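Local coordinates for protein ciona betagamma-crystallin (Ciona intestinalis, PDB 2BV2) that binds calcium as a single-domain betagamma-crystallin and is probably a structural component of the neuroectodermal visual system of this sea squirt, at residues Pro55-Thr60 with Gly68-Asn73. Sequence-based numbering, arbitrary orientation.
Sequences PSYKLT and GSWGGN
Tyr57 and Trp70 meet in a T-shaped stack inside the second Greek key of the betagamma-crystallin domain, where the loop leading to strand 79-82 packs against strand 56-59, an outer strand of the three-stranded sheet. The indole presents the edge of its five-membered ring to one face of the phenol; the centroids are 4.9 Å apart and the planes stand at 64°. Trp70 CD1 leads, 3.6 Å from Tyr57 CG; it stands 3.5 Å off the phenol plane, offset toward the rim on the CG side. Trp70 reaches this place with CG between its own backbone N and carbonyl carbon (chi1 68°), and its buried side chain also packs against Ile37 and Tyr64. Leu59, two residues along the same strand, brings CD1 to 3.6 Å from Trp70 CB and itself packs on Ile37 and Val39.

Farther out along the phenol, the loop backbone takes over from the indole. Gly72 CA sits 3.5 Å from Tyr57 CZ, a close approach at a residue without a side chain, while Gly71 O lies 3.3 Å from Tyr57 CE1, oblique to the ring. Tyr57 OH is hydrogen-bonded to OD2 of Asp48, a ligand of one calcium ion, which links the phenol to that site. At the other end, one water donates to both Lys58 O (2.7 Å) and Trp70 O (3.1 Å), linking strand and loop.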
loop_
_atom_site.group_PDB
_atom_site.type_symbol
_atom_site.label_atom_id
_atom_site.label_comp_id
_atom_site.label_asym_id
_atom_site.label_seq_id
_atom_site.Cartn_x
_atom_site.Cartn_y
_atom_site.Cartn_z
ATOM N N PRO A 55 5.003 10.282 5.572
ATOM C CA PRO A 55 3.762 9.888 6.224
ATOM C C PRO A 55 3.565 8.362 6.201
ATOM O O PRO A 55 3.717 7.748 5.149
ATOM C CB PRO A 55 2.706 10.597 5.388
ATOM C CG PRO A 55 3.378 11.832 4.934
ATOM C CD PRO A 55 4.817 11.453 4.697
ATOM N N SER A 56 3.236 7.775 7.352
ATOM C CA SER A 56 3.135 6.314 7.483
ATOM C C SER A 56 1.754 5.941 8.019
ATOM O O SER A 56 1.100 6.735 8.708
ATOM C CB SER A 56 4.225 5.745 8.397
ATOM O OG SER A 56 4.002 6.096 9.748
ATOM N N TYR A 57 1.325 4.732 7.679
ATOM C CA TYR A 57 -0.025 4.259 7.974
ATOM C C TYR A 57 0.032 2.777 8.307
ATOM O O TYR A 57 0.615 1.993 7.545
ATOM C CB TYR A 57 -0.972 4.490 6.800
ATOM C CG TYR A 57 -0.894 5.884 6.232
ATOM C CD1 TYR A 57 -1.572 6.929 6.817
ATOM C CD2 TYR A 57 -0.156 6.145 5.089
ATOM C CE1 TYR A 57 -1.498 8.196 6.299
ATOM C CE2 TYR A 57 -0.094 7.402 4.562
ATOM C CZ TYR A 57 -0.760 8.419 5.174
ATOM O OH TYR A 57 -0.703 9.685 4.673
ATOM N N LYS A 58 -0.574 2.404 9.436
ATOM C CA LYS A 58 -0.612 1.022 9.889
ATOM C C LYS A 58 -1.880 0.323 9.420
ATOM O O LYS A 58 -2.994 0.838 9.574
ATOM C CB LYS A 58 -0.559 0.980 11.411
ATOM C CG LYS A 58 -0.257 -0.387 11.992
ATOM C CD LYS A 58 -0.311 -0.305 13.512
ATOM C CE LYS A 58 -0.086 -1.639 14.146
ATOM N NZ LYS A 58 -0.389 -1.566 15.594
ATOM N N LEU A 59 -1.695 -0.872 8.878
ATOM C CA LEU A 59 -2.766 -1.623 8.238
ATOM C C LEU A 59 -2.692 -3.016 8.769
ATOM O O LEU A 59 -1.606 -3.606 8.786
ATOM C CB LEU A 59 -2.532 -1.700 6.729
ATOM C CG LEU A 59 -3.045 -0.605 5.814
ATOM C CD1 LEU A 59 -2.831 0.761 6.366
ATOM C CD2 LEU A 59 -2.368 -0.794 4.462
ATOM N N THR A 60 -3.827 -3.519 9.243
ATOM C CA THR A 60 -3.960 -4.905 9.690
ATOM C C THR A 60 -4.888 -5.614 8.714
ATOM O O THR A 60 -5.515 -4.954 7.865
ATOM C CB THR A 60 -4.518 -4.960 11.121
ATOM O OG1 THR A 60 -5.788 -4.301 11.168
ATOM C CG2 THR A 60 -3.570 -4.259 12.071
ATOM N N GLY A 68 -8.783 7.186 2.292
ATOM C CA GLY A 68 -9.383 7.630 3.555
ATOM C C GLY A 68 -9.533 6.513 4.565
ATOM O O GLY A 68 -9.432 6.758 5.769
ATOM N N SER A 69 -9.730 5.278 4.087
ATOM C CA SER A 69 -9.904 4.153 4.969
ATOM C C SER A 69 -8.623 3.803 5.723
ATOM O O SER A 69 -8.696 3.180 6.771
ATOM C CB SER A 69 -10.434 2.944 4.209
ATOM O OG SER A 69 -9.406 2.353 3.479
ATOM N N TRP A 70 -7.459 4.202 5.214
ATOM C CA TRP A 70 -6.216 4.115 6.026
ATOM C C TRP A 70 -5.693 5.458 6.561
ATOM O O TRP A 70 -4.650 5.508 7.209
ATOM C CB TRP A 70 -5.109 3.343 5.305
ATOM C CG TRP A 70 -4.508 3.983 4.073
ATOM C CD1 TRP A 70 -3.526 4.943 4.032
ATOM C CD2 TRP A 70 -4.805 3.658 2.712
ATOM N NE1 TRP A 70 -3.214 5.241 2.722
ATOM C CE2 TRP A 70 -3.975 4.459 1.895
ATOM C CE3 TRP A 70 -5.686 2.754 2.100
ATOM C CZ2 TRP A 70 -4.024 4.409 0.493
ATOM C CZ3 TRP A 70 -5.736 2.704 0.718
ATOM C CH2 TRP A 70 -4.908 3.522 -0.074
ATOM N N GLY A 71 -6.461 6.519 6.343
ATOM C CA GLY A 71 -6.134 7.872 6.806
ATOM C C GLY A 71 -5.147 8.593 5.902
ATOM O O GLY A 71 -4.525 9.577 6.314
ATOM N N GLY A 72 -5.009 8.115 4.666
ATOM C CA GLY A 72 -3.980 8.610 3.760
ATOM C C GLY A 72 -4.513 9.373 2.568
ATOM O O GLY A 72 -5.688 9.725 2.521
ATOM N N ASN A 73 -3.608 9.609 1.618
ATOM C CA ASN A 73 -3.834 10.398 0.418
ATOM C C ASN A 73 -3.804 9.492 -0.813
ATOM O O ASN A 73 -3.084 8.494 -0.843
ATOM C CB ASN A 73 -2.716 11.449 0.267
ATOM C CG ASN A 73 -2.769 12.549 1.328
ATOM O OD1 ASN A 73 -3.836 13.037 1.678
ATOM N ND2 ASN A 73 -1.594 12.964 1.819
HETATM O O HOH W 1 -4.571 2.961 8.892
#